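PDB 3DDM: putative mandelate racemase/muconate lactonizing enzyme from Bordetella bronchiseptica, which belongs to the enolase superfamily, joining an N-terminal enolase-type domain to a C-terminal TIM-barrel-like domain, though its own role is not established. Local coordinates for residues A138-S143 against A320-A325; K175-F180 against M203-Q208; W229-L234 against P253-E258; A312-Q317 against L368-D373. The protein carries 1 engineered substitution. One frame throughout, in Å; residues are numbered along the deposited sequence.

Interaction 1. Residues A138-S143 against A320-A325; sequences AWLGGS and AHLLAA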
loop_
_atom_site.group_PDB
_atom_site.type_symbol
_atom_site.label_atom_id
_atom_site.label_comp_id
_atom_site.label_asym_id
_atom_site.label_seq_id
_atom_site.Cartn_x
_atom_site.Cartn_y
_atom_site.Cartn_z
ATOM N N ALA A 138 23.686 17.863 -15.079
ATOM C CA ALA A 138 23.675 18.981 -16.022
ATOM C C ALA A 138 22.295 19.116 -16.661
ATOM O O ALA A 138 21.779 20.225 -16.821
ATOM C CB ALA A 138 24.731 18.774 -17.097
ATOM N N TRP A 139 21.717 17.975 -17.024
ATOM C CA TRP A 139 20.391 17.906 -17.624
ATOM C C TRP A 139 19.349 18.568 -16.700
ATOM O O TRP A 139 18.501 19.341 -17.145
ATOM C CB TRP A 139 20.035 16.446 -17.834
ATOM C CG TRP A 139 18.794 16.206 -18.601
ATOM C CD1 TRP A 139 18.659 16.211 -19.951
ATOM C CD2 TRP A 139 17.529 15.798 -18.068
ATOM N NE1 TRP A 139 17.392 15.814 -20.304
ATOM C CE2 TRP A 139 16.674 15.554 -19.166
ATOM C CE3 TRP A 139 17.034 15.605 -16.769
ATOM C CZ2 TRP A 139 15.347 15.123 -19.007
ATOM C CZ3 TRP A 139 15.710 15.173 -16.612
ATOM C CH2 TRP A 139 14.886 14.938 -17.727
ATOM N N LEU A 140 19.421 18.252 -15.409
ATOM C CA LEU A 140 18.514 18.825 -14.420
ATOM C C LEU A 140 18.792 20.322 -14.218
ATOM O O LEU A 140 18.237 20.950 -13.313
ATOM C CB LEU A 140 18.672 18.092 -13.085
ATOM C CG LEU A 140 18.300 16.609 -13.080
ATOM C CD1 LEU A 140 18.812 15.939 -11.807
ATOM C CD2 LEU A 140 16.797 16.475 -13.208
ATOM N N GLY A 141 19.662 20.887 -15.048
ATOM C CA GLY A 141 19.977 22.298 -14.919
ATOM C C GLY A 141 20.964 22.656 -13.819
ATOM O O GLY A 141 20.927 23.764 -13.290
ATOM N N GLY A 142 21.854 21.732 -13.471
ATOM C CA GLY A 142 22.839 22.015 -12.435
ATOM C C GLY A 142 24.082 22.677 -13.006
ATOM O O GLY A 142 24.284 22.672 -14.221
ATOM N N SER A 143 24.927 23.242 -12.150
ATOM C CA SER A 143 26.131 23.906 -12.644
ATOM C C SER A 143 27.435 23.373 -12.039
ATOM O O SER A 143 28.515 23.897 -12.319
ATOM C CB SER A 143 26.034 25.416 -12.407
ATOM O OG SER A 143 26.137 25.726 -11.032
ATOM N N ALA A 320 22.629 11.490 -6.002
ATOM C CA ALA A 320 23.802 12.355 -6.042
ATOM C C ALA A 320 23.612 13.399 -7.147
ATOM O O ALA A 320 23.941 14.574 -6.981
ATOM C CB ALA A 320 25.054 11.531 -6.298
ATOM N N HIS A 321 23.060 12.970 -8.273
ATOM C CA HIS A 321 22.841 13.900 -9.361
ATOM C C HIS A 321 21.830 14.975 -9.013
ATOM O O HIS A 321 22.040 16.155 -9.320
ATOM C CB HIS A 321 22.417 13.142 -10.602
ATOM C CG HIS A 321 23.564 12.498 -11.305
ATOM N ND1 HIS A 321 24.352 13.177 -12.208
ATOM C CD2 HIS A 321 24.115 11.269 -11.169
ATOM C CE1 HIS A 321 25.342 12.394 -12.596
ATOM N NE2 HIS A 321 25.222 11.231 -11.980
ATOM N N LEU A 322 20.737 14.583 -8.361
ATOM C CA LEU A 322 19.735 15.561 -7.992
ATOM C C LEU A 322 20.333 16.579 -7.027
ATOM O O LEU A 322 20.165 17.777 -7.218
ATOM C CB LEU A 322 18.509 14.887 -7.370
ATOM C CG LEU A 322 17.383 15.875 -7.028
ATOM C CD1 LEU A 322 17.193 16.854 -8.177
ATOM C CD2 LEU A 322 16.111 15.131 -6.759
ATOM N N LEU A 323 21.046 16.109 -6.006
ATOM C CA LEU A 323 21.665 17.019 -5.042
ATOM C C LEU A 323 22.645 17.981 -5.707
ATOM O O LEU A 323 22.796 19.124 -5.277
ATOM C CB LEU A 323 22.401 16.243 -3.947
ATOM C CG LEU A 323 23.138 17.140 -2.937
ATOM C CD1 LEU A 323 22.162 18.121 -2.279
ATOM C CD2 LEU A 323 23.821 16.275 -1.893
ATOM N N ALA A 324 23.326 17.517 -6.747
ATOM C CA ALA A 324 24.282 18.367 -7.444
ATOM C C ALA A 324 23.508 19.451 -8.196
ATOM O O ALA A 324 23.936 20.606 -8.260
ATOM C CB ALA A 324 25.131 17.533 -8.414
ATOM N N ALA A 325 22.359 19.075 -8.751
ATOM C CA ALA A 325 21.527 20.019 -9.482
ATOM C C ALA A 325 20.863 21.032 -8.542
ATOM O O ALA A 325 20.530 22.138 -8.958
ATOM C CB ALA A 325 20.469 19.266 -10.297
#
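L140 meets A325 and L322 where the end of a short helix is laid against the last turns of another, a worked example of how one leucine can join a helix terminus to its neighbour. At its root, CB of L140 faces CB of A325 at 3.5 Å. The next bond places CG beside the backbone N and anti to the carbonyl carbon (chi1 -63°), and from there the CD1 branch reaches both L322 and A325. This CD1 of L140 rests 3.9 Å from CA of L322 and 4.0 Å from CB of A325. It also comes to 4.1 Å from CD1 of L322 and touches the carbonyl O of H321; the CB of L322 starts out away from the loop, but the end of that side chain swings back. Farther along, the glycine backbone takes over, with CA of G142 only 3.8 Å from CA of A325, so that loop and helix meet without an intervening side chain. No hydrogen bond links the two segments, but ND1 of H321 is hydrogen-bonded to the backbone N of W137, just upstream. F288 and L292 of helix 287-300 also pack on L140, and L292 on L322 as well. The loop follows from the way helix 136-139 stops: G141, with positive phi, is the C-prime residue of a Schellman motif in which G142 N reaches back to W137 O. Thus a Schellman turn in the N-terminal family region is packed on the C-terminal end of a helix of the TIM-barrel-like domain.

Interaction 2. Residues K175-F180 against M203-Q208; sequences KLKVGF and MADANQ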
loop_
_atom_site.group_PDB
_atom_site.type_symbol
_atom_site.label_atom_id
_atom_site.label_comp_id
_atom_site.label_asym_id
_atom_site.label_seq_id
_atom_site.Cartn_x
_atom_site.Cartn_y
_atom_site.Cartn_z
ATOM N N LYS A 175 25.408 9.917 10.753
ATOM C CA LYS A 175 24.049 9.879 11.275
ATOM C C LYS A 175 23.860 8.600 12.085
ATOM O O LYS A 175 24.100 7.503 11.586
ATOM C CB LYS A 175 23.007 9.931 10.152
ATOM C CG LYS A 175 21.563 10.043 10.681
ATOM C CD LYS A 175 20.537 10.402 9.600
ATOM C CE LYS A 175 20.307 9.269 8.625
ATOM N NZ LYS A 175 19.359 9.642 7.542
ATOM N N LEU A 176 23.435 8.766 13.337
ATOM C CA LEU A 176 23.198 7.661 14.264
ATOM C C LEU A 176 21.732 7.243 14.329
ATOM O O LEU A 176 20.831 8.064 14.149
ATOM C CB LEU A 176 23.633 8.058 15.675
ATOM C CG LEU A 176 25.105 8.026 16.089
ATOM C CD1 LEU A 176 26.017 8.409 14.923
ATOM C CD2 LEU A 176 25.289 8.968 17.271
ATOM N N LYS A 177 21.507 5.961 14.596
ATOM C CA LYS A 177 20.159 5.422 14.731
ATOM C C LYS A 177 19.839 5.494 16.218
ATOM O O LYS A 177 20.658 5.122 17.052
ATOM C CB LYS A 177 20.095 3.949 14.295
ATOM C CG LYS A 177 20.544 3.638 12.870
ATOM C CD LYS A 177 19.375 3.392 11.923
ATOM C CE LYS A 177 18.961 4.671 11.184
ATOM N NZ LYS A 177 17.813 4.452 10.237
ATOM N N VAL A 178 18.653 5.979 16.549
ATOM C CA VAL A 178 18.227 6.068 17.937
ATOM C C VAL A 178 16.769 5.649 17.984
ATOM O O VAL A 178 16.153 5.430 16.942
ATOM C CB VAL A 178 18.355 7.504 18.473
ATOM C CG1 VAL A 178 19.798 7.948 18.411
ATOM C CG2 VAL A 178 17.482 8.447 17.661
ATOM N N GLY A 179 16.218 5.524 19.184
ATOM C CA GLY A 179 14.820 5.153 19.296
ATOM C C GLY A 179 14.560 3.865 20.040
ATOM O O GLY A 179 13.431 3.604 20.449
ATOM N N PHE A 180 15.606 3.068 20.219
ATOM C CA PHE A 180 15.499 1.789 20.914
ATOM C C PHE A 180 15.544 1.989 22.431
ATOM O O PHE A 180 14.608 1.632 23.140
ATOM C CB PHE A 180 16.658 0.870 20.502
ATOM C CG PHE A 180 16.927 0.847 19.012
ATOM C CD1 PHE A 180 16.111 0.113 18.148
ATOM C CD2 PHE A 180 18.006 1.562 18.472
ATOM C CE1 PHE A 180 16.367 0.088 16.769
ATOM C CE2 PHE A 180 18.267 1.543 17.095
ATOM C CZ PHE A 180 17.447 0.803 16.243
ATOM N N MET A 203 24.239 13.786 12.976
ATOM C CA MET A 203 22.789 13.711 12.866
ATOM C C MET A 203 22.247 12.507 13.646
ATOM O O MET A 203 23.020 11.682 14.131
ATOM C CB MET A 203 22.385 13.613 11.386
ATOM C CG MET A 203 22.852 14.783 10.521
ATOM S SD MET A 203 24.648 14.833 10.134
ATOM C CE MET A 203 24.575 14.762 8.416
ATOM N N ALA A 204 20.922 12.422 13.771
ATOM C CA ALA A 204 20.270 11.322 14.482
ATOM C C ALA A 204 18.923 10.999 13.840
ATOM O O ALA A 204 18.141 11.896 13.521
ATOM C CB ALA A 204 20.078 11.679 15.948
ATOM N N ASP A 205 18.660 9.707 13.658
ATOM C CA ASP A 205 17.428 9.238 13.035
ATOM C C ASP A 205 16.682 8.290 13.972
ATOM O O ASP A 205 17.211 7.255 14.363
ATOM C CB ASP A 205 17.780 8.542 11.718
ATOM C CG ASP A 205 16.563 8.107 10.937
ATOM O OD1 ASP A 205 15.581 8.871 10.899
ATOM O OD2 ASP A 205 16.590 7.005 10.343
ATOM N N ALA A 206 15.451 8.649 14.331
ATOM C CA ALA A 206 14.636 7.836 15.241
ATOM C C ALA A 206 13.631 6.910 14.540
ATOM O O ALA A 206 12.990 6.079 15.191
ATOM C CB ALA A 206 13.902 8.744 16.225
ATOM N N ASN A 207 13.498 7.055 13.223
ATOM C CA ASN A 207 12.581 6.237 12.431
ATOM C C ASN A 207 11.159 6.186 12.972
ATOM O O ASN A 207 10.573 5.115 13.089
ATOM C CB ASN A 207 13.110 4.801 12.289
ATOM C CG ASN A 207 14.364 4.722 11.435
ATOM O OD1 ASN A 207 15.473 4.975 11.917
ATOM N ND2 ASN A 207 14.195 4.387 10.153
ATOM N N GLN A 208 10.596 7.341 13.301
ATOM C CA GLN A 208 9.232 7.375 13.811
ATOM C C GLN A 208 9.056 6.512 15.061
ATOM O O GLN A 208 7.978 5.971 15.289
ATOM C CB GLN A 208 8.276 6.863 12.736
ATOM C CG GLN A 208 8.377 7.561 11.405
ATOM C CD GLN A 208 7.570 6.853 10.338
ATOM O OE1 GLN A 208 7.899 5.743 9.928
ATOM N NE2 GLN A 208 6.500 7.486 9.893
#
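K177 reaches across to D205 and N207 from the end of a parallel strand pair, and its ammonium group answers two acceptors at once. In a salt bridge, OD2 of D205 receives NZ of K177 at 2.8 Å on its anti lone pair, the one directed away from the other carboxylate oxygen. NZ of K177 also gives a hydrogen bond of 2.9 Å to OD1 of N207, in the carbonyl plane and on a lone pair. Bends at chi2 and chi3 fold the lysine chain beside D205, the two side chains pointing the same way. Beneath them the main chains pair in parallel: L176 N bonds to M203 O (3.1 Å), D205 N to L176 O (2.8 Å), and V178 N to D205 O (2.9 Å). K175 lies on the same face as D205 and passes its aliphatic part over it, CD 3.9 Å from CB of D205, while its NZ finds its acceptors elsewhere, in a salt bridge to E231 and a hydrogen bond to Y150. On the other face L176 packs against V192 of helix 182-196, the crossover helix of this beta-alpha-beta unit. The K-x-K sequence at a barrel strand end, facing an aspartate, is consistent with the polar centre of enolase-superfamily barrels. Chemically, the ammonium group of K177 bridges the carboxylate of D205 and the amide oxygen of N207, tying the strand end to the loop that follows it.

Interaction 3. Residues W229-L234 against P253-E258; sequences WLEEPL and PLAGGE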
loop_
_atom_site.group_PDB
_atom_site.type_symbol
_atom_site.label_atom_id
_atom_site.label_comp_id
_atom_site.label_asym_id
_atom_site.label_seq_id
_atom_site.Cartn_x
_atom_site.Cartn_y
_atom_site.Cartn_z
ATOM N N TRP A 229 20.499 17.841 12.747
ATOM C CA TRP A 229 19.068 17.600 12.615
ATOM C C TRP A 229 18.639 16.277 13.253
ATOM O O TRP A 229 19.438 15.341 13.380
ATOM C CB TRP A 229 18.639 17.647 11.141
ATOM C CG TRP A 229 18.927 16.413 10.324
ATOM C CD1 TRP A 229 18.359 15.172 10.467
ATOM C CD2 TRP A 229 19.793 16.325 9.183
ATOM N NE1 TRP A 229 18.813 14.322 9.481
ATOM C CE2 TRP A 229 19.692 15.001 8.681
ATOM C CE3 TRP A 229 20.644 17.236 8.534
ATOM C CZ2 TRP A 229 20.409 14.569 7.564
ATOM C CZ3 TRP A 229 21.357 16.805 7.420
ATOM C CH2 TRP A 229 21.234 15.480 6.948
ATOM N N LEU A 230 17.376 16.221 13.670
ATOM C CA LEU A 230 16.799 15.033 14.289
ATOM C C LEU A 230 15.825 14.480 13.246
ATOM O O LEU A 230 14.823 15.119 12.915
ATOM C CB LEU A 230 16.054 15.431 15.563
ATOM C CG LEU A 230 16.044 14.462 16.742
ATOM C CD1 LEU A 230 15.188 15.044 17.869
ATOM C CD2 LEU A 230 15.508 13.118 16.289
ATOM N N GLU A 231 16.119 13.296 12.724
ATOM C CA GLU A 231 15.281 12.720 11.682
ATOM C C GLU A 231 14.139 11.824 12.144
ATOM O O GLU A 231 14.314 10.942 12.982
ATOM C CB GLU A 231 16.153 11.962 10.691
ATOM C CG GLU A 231 15.453 11.674 9.402
ATOM C CD GLU A 231 16.341 10.953 8.426
ATOM O OE1 GLU A 231 17.425 11.493 8.106
ATOM O OE2 GLU A 231 15.952 9.850 7.980
ATOM N N GLU A 232 12.970 12.072 11.565
ATOM C CA GLU A 232 11.745 11.341 11.853
ATOM C C GLU A 232 11.510 10.991 13.335
ATOM O O GLU A 232 11.286 9.828 13.678
ATOM C CB GLU A 232 11.692 10.064 11.002
ATOM C CG GLU A 232 11.715 10.300 9.495
ATOM C CD GLU A 232 10.858 9.295 8.732
ATOM O OE1 GLU A 232 9.910 9.726 8.042
ATOM O OE2 GLU A 232 11.123 8.075 8.819
ATOM N N PRO A 233 11.533 12.000 14.226
ATOM C CA PRO A 233 11.319 11.758 15.657
ATOM C C PRO A 233 9.910 11.248 15.954
ATOM O O PRO A 233 9.692 10.552 16.949
ATOM C CB PRO A 233 11.591 13.126 16.280
ATOM C CG PRO A 233 11.078 14.054 15.229
ATOM C CD PRO A 233 11.631 13.444 13.954
ATOM N N LEU A 234 8.965 11.599 15.086
ATOM C CA LEU A 234 7.573 11.173 15.227
ATOM C C LEU A 234 7.144 10.472 13.953
ATOM O O LEU A 234 7.795 10.617 12.920
ATOM C CB LEU A 234 6.652 12.375 15.405
ATOM C CG LEU A 234 6.844 13.368 16.536
ATOM C CD1 LEU A 234 5.836 14.488 16.333
ATOM C CD2 LEU A 234 6.664 12.687 17.881
ATOM N N PRO A 253 17.124 21.366 14.466
ATOM C CA PRO A 253 16.033 21.299 13.495
ATOM C C PRO A 253 15.571 19.852 13.239
ATOM O O PRO A 253 16.299 18.885 13.487
ATOM C CB PRO A 253 16.626 21.983 12.253
ATOM C CG PRO A 253 18.091 21.731 12.377
ATOM C CD PRO A 253 18.343 21.936 13.855
ATOM N N LEU A 254 14.345 19.732 12.752
ATOM C CA LEU A 254 13.729 18.459 12.464
ATOM C C LEU A 254 13.867 18.129 10.977
ATOM O O LEU A 254 13.889 19.027 10.128
ATOM C CB LEU A 254 12.248 18.530 12.871
ATOM C CG LEU A 254 11.844 18.018 14.264
ATOM C CD1 LEU A 254 12.862 18.392 15.316
ATOM C CD2 LEU A 254 10.493 18.572 14.610
ATOM N N ALA A 255 13.965 16.840 10.664
ATOM C CA ALA A 255 14.088 16.401 9.281
ATOM C C ALA A 255 13.102 15.275 8.982
ATOM O O ALA A 255 12.727 14.509 9.873
ATOM C CB ALA A 255 15.494 15.936 9.012
ATOM N N GLY A 256 12.686 15.183 7.720
ATOM C CA GLY A 256 11.758 14.150 7.305
ATOM C C GLY A 256 11.586 14.204 5.803
ATOM O O GLY A 256 12.006 15.164 5.171
ATOM N N GLY A 257 10.966 13.178 5.228
ATOM C CA GLY A 257 10.751 13.150 3.795
ATOM C C GLY A 257 10.754 11.720 3.305
ATOM O O GLY A 257 10.102 11.391 2.318
ATOM N N GLU A 258 11.503 10.871 3.999
ATOM C CA GLU A 258 11.595 9.458 3.658
ATOM C C GLU A 258 10.175 8.945 3.469
ATOM O O GLU A 258 9.907 8.141 2.581
ATOM C CB GLU A 258 12.254 8.680 4.802
ATOM C CG GLU A 258 13.404 7.783 4.403
ATOM C CD GLU A 258 13.010 6.697 3.408
ATOM O OE1 GLU A 258 12.155 5.846 3.754
ATOM O OE2 GLU A 258 13.562 6.692 2.278
#
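W229 turns its ring over A255 because chi1 (79°) sets CG between the backbone N and the carbonyl carbon, with the backbone N of E231 at the ring's edge, in plane; E231, two residues on, instead has CG anti to its N (chi1 -164°) and an extended chain beyond. The methyl CB of A255 consequently lies over one face of the indole, 3.7 Å from the centroid of the five-membered ring of W229 and 29° off the normal, a CH-pi contact. The indole NE1 makes a weak hydrogen bond to OE1 of E231, an oxygen more firmly engaged by K175 and Q279. Beneath the side chains the strands run parallel, laced by three backbone bonds: L230 N to P253 O (2.9 Å), A255 N to L230 O (3.0 Å) and E232 N to A255 O (3.0 Å). On the face away from the indole, CG of P233 packs on CG of L254 at 4.2 Å. Past the strand ends, OE1 of E232 comes to 4.1 Å from CB of E258, while the two carboxylates stand nearly perpendicular; that of E258 is engaged by K284 in a salt bridge. In the barrel, strand 229-231 lies between 202-205 and 254-256, and the latter is followed by 275-278, whose V277 touches both W229 and A255. Helix 240-249, the crossover of this beta-alpha-beta unit, sets W243 and L246 against P233 on the outer side.

Interaction 4. Residues A312-Q317 against L368-D373; sequences AGIGLQ and LGVTPD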
loop_
_atom_site.group_PDB
_atom_site.type_symbol
_atom_site.label_atom_id
_atom_site.label_comp_id
_atom_site.label_asym_id
_atom_site.label_seq_id
_atom_site.Cartn_x
_atom_site.Cartn_y
_atom_site.Cartn_z
ATOM N N ALA A 312 20.343 0.235 -3.513
ATOM C CA ALA A 312 21.473 -0.134 -4.356
ATOM C C ALA A 312 22.115 1.097 -4.993
ATOM O O ALA A 312 21.654 2.223 -4.797
ATOM C CB ALA A 312 21.018 -1.117 -5.432
ATOM N N GLY A 313 23.168 0.865 -5.775
ATOM C CA GLY A 313 23.899 1.947 -6.408
ATOM C C GLY A 313 23.183 2.872 -7.377
ATOM O O GLY A 313 23.408 4.089 -7.353
ATOM N N ILE A 314 22.334 2.318 -8.234
ATOM C CA ILE A 314 21.624 3.136 -9.211
ATOM C C ILE A 314 20.842 4.264 -8.546
ATOM O O ILE A 314 20.943 5.426 -8.946
ATOM C CB ILE A 314 20.663 2.271 -10.060
ATOM C CG1 ILE A 314 21.471 1.236 -10.848
ATOM C CG2 ILE A 314 19.882 3.140 -11.037
ATOM C CD1 ILE A 314 22.450 1.843 -11.835
ATOM N N GLY A 315 20.068 3.916 -7.521
ATOM C CA GLY A 315 19.273 4.908 -6.825
ATOM C C GLY A 315 20.146 5.927 -6.138
ATOM O O GLY A 315 19.809 7.106 -6.086
ATOM N N LEU A 316 21.271 5.474 -5.599
ATOM C CA LEU A 316 22.193 6.378 -4.919
ATOM C C LEU A 316 22.793 7.377 -5.908
ATOM O O LEU A 316 22.874 8.570 -5.612
ATOM C CB LEU A 316 23.323 5.595 -4.232
ATOM C CG LEU A 316 24.313 6.505 -3.496
ATOM C CD1 LEU A 316 23.564 7.325 -2.463
ATOM C CD2 LEU A 316 25.406 5.676 -2.836
ATOM N N GLN A 317 23.222 6.884 -7.072
ATOM C CA GLN A 317 23.796 7.751 -8.095
ATOM C C GLN A 317 22.733 8.765 -8.518
ATOM O O GLN A 317 23.029 9.951 -8.691
ATOM C CB GLN A 317 24.272 6.929 -9.306
ATOM C CG GLN A 317 25.539 6.063 -9.055
ATOM C CD GLN A 317 26.863 6.829 -9.225
ATOM O OE1 GLN A 317 27.809 6.646 -8.449
ATOM N NE2 GLN A 317 26.936 7.670 -10.256
ATOM N N LEU A 368 23.213 8.758 -15.382
ATOM C CA LEU A 368 23.531 8.407 -14.005
ATOM C C LEU A 368 25.031 8.235 -13.829
ATOM O O LEU A 368 25.538 8.272 -12.709
ATOM C CB LEU A 368 22.830 7.108 -13.631
ATOM C CG LEU A 368 21.317 7.185 -13.518
ATOM C CD1 LEU A 368 20.737 5.790 -13.542
ATOM C CD2 LEU A 368 20.947 7.908 -12.236
ATOM N N GLY A 369 25.734 8.043 -14.943
ATOM C CA GLY A 369 27.169 7.848 -14.887
ATOM C C GLY A 369 27.521 6.380 -14.693
ATOM O O GLY A 369 28.673 6.043 -14.412
ATOM N N VAL A 370 26.535 5.501 -14.839
ATOM C CA VAL A 370 26.776 4.077 -14.671
ATOM C C VAL A 370 25.750 3.230 -15.408
ATOM O O VAL A 370 24.602 3.640 -15.593
ATOM C CB VAL A 370 26.724 3.682 -13.186
ATOM C CG1 VAL A 370 25.330 3.942 -12.638
ATOM C CG2 VAL A 370 27.091 2.226 -13.015
ATOM N N THR A 371 26.180 2.046 -15.833
ATOM C CA THR A 371 25.308 1.099 -16.508
ATOM C C THR A 371 25.494 -0.212 -15.759
ATOM O O THR A 371 26.600 -0.723 -15.644
ATOM C CB THR A 371 25.701 0.880 -17.979
ATOM O OG1 THR A 371 25.571 2.105 -18.701
ATOM C CG2 THR A 371 24.797 -0.154 -18.616
ATOM N N PRO A 372 24.413 -0.773 -15.228
ATOM C CA PRO A 372 24.592 -2.029 -14.505
ATOM C C PRO A 372 25.044 -3.198 -15.375
ATOM O O PRO A 372 24.808 -3.227 -16.580
ATOM C CB PRO A 372 23.217 -2.263 -13.894
ATOM C CG PRO A 372 22.299 -1.635 -14.903
ATOM C CD PRO A 372 23.003 -0.352 -15.231
ATOM N N ASP A 373 25.709 -4.158 -14.746
ATOM C CA ASP A 373 26.158 -5.364 -15.424
ATOM C C ASP A 373 25.318 -6.477 -14.797
ATOM O O ASP A 373 25.756 -7.153 -13.866
ATOM C CB ASP A 373 27.642 -5.611 -15.149
ATOM C CG ASP A 373 28.193 -6.799 -15.920
ATOM O OD1 ASP A 373 27.392 -7.562 -16.512
ATOM O OD2 ASP A 373 29.428 -6.975 -15.925
#
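I314 and L368 bury the most surface here, followed by Q317, and together they show how a helix start can be fastened to a loop by apolar packing and one hydrogen bond. I314 divides its work between its branches. CG2, anti to the backbone N, meets CD1 of L368 at 3.7 Å, the two side chains crossing at about a right angle. The longer branch carries CD1 the other way along the loop, to CG1 of V370 (3.7 Å) and on to CD of P372 (4.1 Å). One helical turn later, Q317 bends at chi2 (-84°) and presents NE2 to the carbonyl O of L368 at 2.9 Å. The approach is nearly along the C=O axis and 10° out of the glutamine's amide plane, although the N-H...O angle, 146°, is well short of straight. On the way CG of Q317 passes CG1 of V370 at 4.2 Å. The other end of the amide is engaged too, OE1 accepting from the backbone N of A351, which fixes the rotation of the group. Around this core, L42 and E56 of the N-terminal sheet pack on I314, and the carboxylate of E56 accepts from the N atoms of A312 and G315 at the helix start. In chemical terms, apolar branches fill the interface between loop and helix, while NE2 of Q317 satisfies the carbonyl of L368, which also takes a weak hydrogen bond from H321.

Taken together, the four contacts sample both sides of the molecule. Interactions 2 and 3, their centres 9 Å apart, are each built on a beta-alpha-beta unit of the same barrel sheet, and backbone bonds from strand 202-205 to strand 229-231 join them. Interactions 1 and 4, centres 15 Å apart, share helix 313-325, one using its end and the other its start; their segments alternate along the chain, and NE2 of H321, weakly bonded to O of L368, links the later helix turns to the loop of interaction 4. Interactions 2 and 4 stand 27 Å apart, centre to centre. Interactions 2 and 3 follow in series inside the long loop closed by interaction 1, which ties the N-terminal family region to the barrel.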